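Local coordinates for protein tylactone synthase starter module and modules 1 & 2 (Streptomyces fradiae, PDB 2Z5L) that probably reduces the beta-keto group of a polyketide intermediate with NADPH, setting its stereochemistry, as the first ketoreductase of the tylosin synthase, at residues Thr157-Phe168 / Ala406-Arg417. Sequence-based numbering, arbitrary orientation.
Sequences TPQDAGAQLWGF and AANAALDALAER
A water held by three bonds ties the two segments together: it donates to Asp-160 OD2 (2.7 Å) and to Ala-410 O (2.8 Å), and accepts from Arg-417 NH1. One molecule thus links the start of helix 160-168 to a carbonyl of the partner helix. NH1 also donates a nearly straight bond to Pro-158 O (2.9 Å, 163° at the hydrogen), in the guanidinium plane. The long arginine chain, bent at chi3 (-55°), brings its guanidinium to the loop just before that helix, where Gln-159 takes the N-cap position. The other oxygen of Asp-160, OD1, accepts from Gln-164 NE2 (2.7 Å), one turn on, which steadies the carboxylate. Rigid Pro-158 sets CG 3.8 Å from Ala-413 CB and lays CG and CD against Glu-416 CB and its carboxylate carbon. Farther along, small residues let the backbones close in: Ala-163 CB meets Ala-413 CB at 3.7 Å, Gly-167, lacking a side chain, lets Ala-409 CB come to 3.9 Å from its CA, and Ala-406 CA makes a CA-H...O contact with Gln-164 O (3.6 Å). The axes approach to 7.3 Å, with 136° between their N-to-C directions. This close, alanine- and glycine-lined helix packing probably joins the structural and catalytic subdomains, both Rossmann-like, as in related ketoreductases.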
ATOM      1  N   THR A 157     -15.159   1.838   4.863  1.00 50.69           N
ATOM      2  CA  THR A 157     -14.042   2.321   4.076  1.00 48.56           C
ATOM      3  C   THR A 157     -12.745   2.005   4.808  1.00 47.96           C
ATOM      4  O   THR A 157     -12.743   1.793   6.027  1.00 48.53           O
ATOM      5  CB  THR A 157     -14.149   3.836   3.871  1.00 47.86           C
ATOM      6  OG1 THR A 157     -14.054   4.493   5.140  1.00 45.97           O
ATOM      7  CG2 THR A 157     -15.487   4.184   3.229  1.00 46.15           C
ATOM      8  N   PRO A 158     -11.627   1.950   4.070  1.00 46.28           N
ATOM      9  CA  PRO A 158     -10.310   1.657   4.645  1.00 43.88           C
ATOM     10  C   PRO A 158      -9.699   2.876   5.330  1.00 43.46           C
ATOM     11  O   PRO A 158      -9.549   3.928   4.715  1.00 43.34           O
ATOM     12  CB  PRO A 158      -9.502   1.219   3.430  1.00 45.57           C
ATOM     13  CG  PRO A 158     -10.089   2.080   2.332  1.00 45.55           C
ATOM     14  CD  PRO A 158     -11.568   2.002   2.595  1.00 44.48           C
ATOM     15  N   GLN A 159      -9.347   2.744   6.604  1.00 42.49           N
ATOM     16  CA  GLN A 159      -8.745   3.867   7.315  1.00 43.00           C
ATOM     17  C   GLN A 159      -7.217   3.762   7.130  1.00 40.96           C
ATOM     18  O   GLN A 159      -6.664   2.665   7.065  1.00 38.33           O
ATOM     19  CB  GLN A 159      -9.146   3.829   8.797  1.00 45.09           C
ATOM     20  CG  GLN A 159      -9.047   5.178   9.515  1.00 51.44           C
ATOM     21  CD  GLN A 159     -10.206   6.143   9.196  1.00 53.38           C
ATOM     22  OE1 GLN A 159     -10.628   6.288   8.044  1.00 54.88           O
ATOM     23  NE2 GLN A 159     -10.709   6.813  10.227  1.00 55.38           N
ATOM     24  N   ASP A 160      -6.551   4.910   7.038  1.00 38.12           N
ATOM     25  CA  ASP A 160      -5.104   4.970   6.804  1.00 38.18           C
ATOM     26  C   ASP A 160      -4.205   4.038   7.630  1.00 37.66           C
ATOM     27  O   ASP A 160      -3.596   3.102   7.094  1.00 38.49           O
ATOM     28  CB  ASP A 160      -4.621   6.416   6.961  1.00 37.12           C
ATOM     29  CG  ASP A 160      -3.202   6.615   6.445  1.00 37.40           C
ATOM     30  OD1 ASP A 160      -2.271   6.741   7.269  1.00 31.21           O
ATOM     31  OD2 ASP A 160      -3.033   6.628   5.210  1.00 38.54           O
ATOM     32  N   ALA A 161      -4.119   4.301   8.928  1.00 36.55           N
ATOM     33  CA  ALA A 161      -3.297   3.500   9.829  1.00 36.14           C
ATOM     34  C   ALA A 161      -3.386   1.999   9.538  1.00 35.52           C
ATOM     35  O   ALA A 161      -2.365   1.334   9.344  1.00 36.52           O
ATOM     36  CB  ALA A 161      -3.686   3.789  11.286  1.00 36.34           C
ATOM     37  N   GLY A 162      -4.597   1.454   9.490  1.00 34.40           N
ATOM     38  CA  GLY A 162      -4.736   0.031   9.218  1.00 31.11           C
ATOM     39  C   GLY A 162      -4.300  -0.402   7.827  1.00 30.82           C
ATOM     40  O   GLY A 162      -3.710  -1.474   7.665  1.00 30.88           O
ATOM     41  N   ALA A 163      -4.602   0.408   6.814  1.00 29.58           N
ATOM     42  CA  ALA A 163      -4.224   0.072   5.439  1.00 29.50           C
ATOM     43  C   ALA A 163      -2.708  -0.021   5.279  1.00 29.65           C
ATOM     44  O   ALA A 163      -2.204  -0.861   4.537  1.00 29.72           O
ATOM     45  CB  ALA A 163      -4.794   1.114   4.466  1.00 30.26           C
ATOM     46  N   GLN A 164      -1.988   0.855   5.975  1.00 28.89           N
ATOM     47  CA  GLN A 164      -0.527   0.873   5.917  1.00 29.52           C
ATOM     48  C   GLN A 164       0.090  -0.432   6.411  1.00 29.81           C
ATOM     49  O   GLN A 164       1.009  -0.975   5.786  1.00 29.81           O
ATOM     50  CB  GLN A 164       0.020   2.023   6.757  1.00 27.07           C
ATOM     51  CG  GLN A 164      -0.082   3.394   6.112  1.00 26.95           C
ATOM     52  CD  GLN A 164       0.776   4.417   6.848  1.00 29.32           C
ATOM     53  OE1 GLN A 164       1.945   4.158   7.120  1.00 28.11           O
ATOM     54  NE2 GLN A 164       0.203   5.580   7.172  1.00 29.97           N
ATOM     55  N   LEU A 165      -0.423  -0.919   7.542  1.00 28.60           N
ATOM     56  CA  LEU A 165       0.053  -2.152   8.171  1.00 28.04           C
ATOM     57  C   LEU A 165      -0.151  -3.367   7.266  1.00 28.05           C
ATOM     58  O   LEU A 165       0.690  -4.267   7.209  1.00 25.66           O
ATOM     59  CB  LEU A 165      -0.677  -2.382   9.508  1.00 28.42           C
ATOM     60  CG  LEU A 165       0.124  -2.441  10.811  1.00 30.36           C
ATOM     61  CD1 LEU A 165      -0.765  -3.035  11.901  1.00 27.13           C
ATOM     62  CD2 LEU A 165       1.368  -3.299  10.634  1.00 26.99           C
ATOM     63  N   TRP A 166      -1.286  -3.422   6.580  1.00 28.79           N
ATOM     64  CA  TRP A 166      -1.516  -4.553   5.690  1.00 29.68           C
ATOM     65  C   TRP A 166      -0.478  -4.495   4.587  1.00 30.70           C
ATOM     66  O   TRP A 166       0.064  -5.524   4.188  1.00 29.74           O
ATOM     67  CB  TRP A 166      -2.929  -4.511   5.118  1.00 32.41           C
ATOM     68  CG  TRP A 166      -3.937  -5.083   6.061  1.00 34.84           C
ATOM     69  CD1 TRP A 166      -4.302  -4.590   7.291  1.00 35.83           C
ATOM     70  CD2 TRP A 166      -4.694  -6.276   5.867  1.00 35.23           C
ATOM     71  NE1 TRP A 166      -5.243  -5.408   7.869  1.00 33.98           N
ATOM     72  CE2 TRP A 166      -5.500  -6.451   7.017  1.00 35.82           C
ATOM     73  CE3 TRP A 166      -4.772  -7.221   4.832  1.00 34.69           C
ATOM     74  CZ2 TRP A 166      -6.369  -7.530   7.160  1.00 34.67           C
ATOM     75  CZ3 TRP A 166      -5.639  -8.296   4.975  1.00 34.98           C
ATOM     76  CH2 TRP A 166      -6.427  -8.440   6.135  1.00 36.52           C
ATOM     77  N   GLY A 167      -0.176  -3.278   4.127  1.00 30.08           N
ATOM     78  CA  GLY A 167       0.819  -3.124   3.088  1.00 27.79           C
ATOM     79  C   GLY A 167       2.158  -3.665   3.543  1.00 26.27           C
ATOM     80  O   GLY A 167       2.792  -4.460   2.855  1.00 24.72           O
ATOM     81  N   PHE A 168       2.581  -3.239   4.724  1.00 27.35           N
ATOM     82  CA  PHE A 168       3.845  -3.676   5.295  1.00 26.81           C
ATOM     83  C   PHE A 168       3.819  -5.159   5.624  1.00 26.14           C
ATOM     84  O   PHE A 168       4.822  -5.861   5.473  1.00 25.90           O
ATOM     85  CB  PHE A 168       4.112  -2.918   6.586  1.00 24.41           C
ATOM     86  CG  PHE A 168       5.309  -3.408   7.321  1.00 22.25           C
ATOM     87  CD1 PHE A 168       6.587  -3.064   6.888  1.00 24.59           C
ATOM     88  CD2 PHE A 168       5.171  -4.247   8.414  1.00 23.47           C
ATOM     89  CE1 PHE A 168       7.714  -3.548   7.530  1.00 20.35           C
ATOM     90  CE2 PHE A 168       6.290  -4.736   9.062  1.00 25.72           C
ATOM     91  CZ  PHE A 168       7.574  -4.387   8.619  1.00 22.84           C
ATOM     92  N   ALA A 406       3.900   0.339   2.581  1.00 21.97           N
ATOM     93  CA  ALA A 406       2.995   0.972   3.527  1.00 21.63           C
ATOM     94  C   ALA A 406       2.462   2.247   2.874  1.00 22.40           C
ATOM     95  O   ALA A 406       1.252   2.471   2.829  1.00 23.67           O
ATOM     96  CB  ALA A 406       3.717   1.297   4.837  1.00 24.62           C
ATOM     97  N   ALA A 407       3.370   3.047   2.318  1.00 21.28           N
ATOM     98  CA  ALA A 407       3.008   4.317   1.691  1.00 19.17           C
ATOM     99  C   ALA A 407       2.028   4.177   0.525  1.00 21.07           C
ATOM    100  O   ALA A 407       1.041   4.908   0.433  1.00 16.84           O
ATOM    101  CB  ALA A 407       4.266   5.043   1.226  1.00 20.51           C
ATOM    102  N   ASN A 408       2.314   3.249  -0.379  1.00 18.57           N
ATOM    103  CA  ASN A 408       1.441   3.033  -1.514  1.00 19.92           C
ATOM    104  C   ASN A 408       0.095   2.474  -1.032  1.00 20.67           C
ATOM    105  O   ASN A 408      -0.962   2.896  -1.517  1.00 22.74           O
ATOM    106  CB  ASN A 408       2.147   2.146  -2.544  1.00 20.47           C
ATOM    107  CG  ASN A 408       3.185   2.927  -3.332  1.00 22.28           C
ATOM    108  OD1 ASN A 408       2.833   3.783  -4.147  1.00 27.95           O
ATOM    109  ND2 ASN A 408       4.459   2.662  -3.077  1.00 25.42           N
ATOM    110  N   ALA A 409       0.116   1.574  -0.053  1.00 21.62           N
ATOM    111  CA  ALA A 409      -1.136   1.050   0.486  1.00 24.33           C
ATOM    112  C   ALA A 409      -2.005   2.244   0.941  1.00 25.15           C
ATOM    113  O   ALA A 409      -3.217   2.247   0.733  1.00 26.34           O
ATOM    114  CB  ALA A 409      -0.854   0.104   1.664  1.00 24.62           C
ATOM    115  N   ALA A 410      -1.388   3.265   1.540  1.00 24.30           N
ATOM    116  CA  ALA A 410      -2.135   4.440   1.997  1.00 23.20           C
ATOM    117  C   ALA A 410      -2.739   5.297   0.885  1.00 24.66           C
ATOM    118  O   ALA A 410      -3.776   5.950   1.085  1.00 26.89           O
ATOM    119  CB  ALA A 410      -1.265   5.325   2.895  1.00 21.70           C
ATOM    120  N   LEU A 411      -2.081   5.354  -0.266  1.00 23.62           N
ATOM    121  CA  LEU A 411      -2.610   6.127  -1.373  1.00 26.32           C
ATOM    122  C   LEU A 411      -3.926   5.486  -1.798  1.00 26.91           C
ATOM    123  O   LEU A 411      -4.901   6.179  -2.075  1.00 30.88           O
ATOM    124  CB  LEU A 411      -1.638   6.132  -2.565  1.00 26.69           C
ATOM    125  CG  LEU A 411      -0.368   6.991  -2.436  1.00 25.32           C
ATOM    126  CD1 LEU A 411       0.489   6.859  -3.687  1.00 20.95           C
ATOM    127  CD2 LEU A 411      -0.763   8.447  -2.205  1.00 20.17           C
ATOM    128  N   ASP A 412      -3.947   4.157  -1.842  1.00 28.21           N
ATOM    129  CA  ASP A 412      -5.147   3.417  -2.235  1.00 29.99           C
ATOM    130  C   ASP A 412      -6.330   3.668  -1.292  1.00 30.85           C
ATOM    131  O   ASP A 412      -7.449   3.927  -1.750  1.00 31.76           O
ATOM    132  CB  ASP A 412      -4.849   1.912  -2.313  1.00 29.38           C
ATOM    133  CG  ASP A 412      -3.665   1.590  -3.229  1.00 32.80           C
ATOM    134  OD1 ASP A 412      -3.318   2.423  -4.098  1.00 33.63           O
ATOM    135  OD2 ASP A 412      -3.087   0.495  -3.096  1.00 33.37           O
ATOM    136  N   ALA A 413      -6.087   3.609   0.016  1.00 30.07           N
ATOM    137  CA  ALA A 413      -7.155   3.824   0.994  1.00 30.89           C
ATOM    138  C   ALA A 413      -7.758   5.218   0.837  1.00 31.29           C
ATOM    139  O   ALA A 413      -8.968   5.401   0.976  1.00 33.56           O
ATOM    140  CB  ALA A 413      -6.615   3.637   2.415  1.00 26.88           C
ATOM    141  N   LEU A 414      -6.896   6.197   0.570  1.00 32.79           N
ATOM    142  CA  LEU A 414      -7.319   7.572   0.379  1.00 32.65           C
ATOM    143  C   LEU A 414      -8.257   7.643  -0.820  1.00 33.39           C
ATOM    144  O   LEU A 414      -9.246   8.380  -0.801  1.00 33.23           O
ATOM    145  CB  LEU A 414      -6.110   8.480   0.150  1.00 33.12           C
ATOM    146  CG  LEU A 414      -6.409   9.938  -0.240  1.00 35.09           C
ATOM    147  CD1 LEU A 414      -7.051  10.679   0.922  1.00 34.07           C
ATOM    148  CD2 LEU A 414      -5.105  10.636  -0.641  1.00 35.84           C
ATOM    149  N   ALA A 415      -7.960   6.859  -1.851  1.00 32.19           N
ATOM    150  CA  ALA A 415      -8.794   6.831  -3.043  1.00 33.77           C
ATOM    151  C   ALA A 415     -10.180   6.341  -2.647  1.00 35.05           C
ATOM    152  O   ALA A 415     -11.189   6.980  -2.955  1.00 34.98           O
ATOM    153  CB  ALA A 415      -8.185   5.897  -4.091  1.00 33.19           C
ATOM    154  N   GLU A 416     -10.213   5.205  -1.949  1.00 35.80           N
ATOM    155  CA  GLU A 416     -11.466   4.602  -1.488  1.00 37.59           C
ATOM    156  C   GLU A 416     -12.254   5.571  -0.619  1.00 37.55           C
ATOM    157  O   GLU A 416     -13.440   5.793  -0.851  1.00 37.54           O
ATOM    158  CB  GLU A 416     -11.201   3.313  -0.690  1.00 38.66           C
ATOM    159  CG  GLU A 416     -10.439   2.244  -1.463  1.00 41.24           C
ATOM    160  CD  GLU A 416     -10.548   0.856  -0.837  1.00 42.99           C
ATOM    161  OE1 GLU A 416     -11.647   0.268  -0.857  1.00 45.61           O
ATOM    162  OE2 GLU A 416      -9.532   0.347  -0.327  1.00 42.69           O
ATOM    163  N   ARG A 417     -11.596   6.149   0.378  1.00 35.93           N
ATOM    164  CA  ARG A 417     -12.290   7.077   1.243  1.00 37.33           C
ATOM    165  C   ARG A 417     -12.833   8.283   0.489  1.00 38.16           C
ATOM    166  O   ARG A 417     -13.909   8.794   0.814  1.00 40.98           O
ATOM    167  CB  ARG A 417     -11.386   7.540   2.383  1.00 35.55           C
ATOM    168  CG  ARG A 417     -11.022   6.429   3.359  1.00 33.23           C
ATOM    169  CD  ARG A 417     -10.479   7.010   4.644  1.00 32.55           C
ATOM    170  NE  ARG A 417      -9.350   7.912   4.414  1.00 31.56           N
ATOM    171  CZ  ARG A 417      -8.111   7.506   4.135  1.00 29.91           C
ATOM    172  NH1 ARG A 417      -7.838   6.212   4.052  1.00 26.17           N
ATOM    173  NH2 ARG A 417      -7.139   8.392   3.960  1.00 30.12           N
TER
HETATM  174  O   HOH W   1      -5.094   6.256   3.499  1.00 30.75           O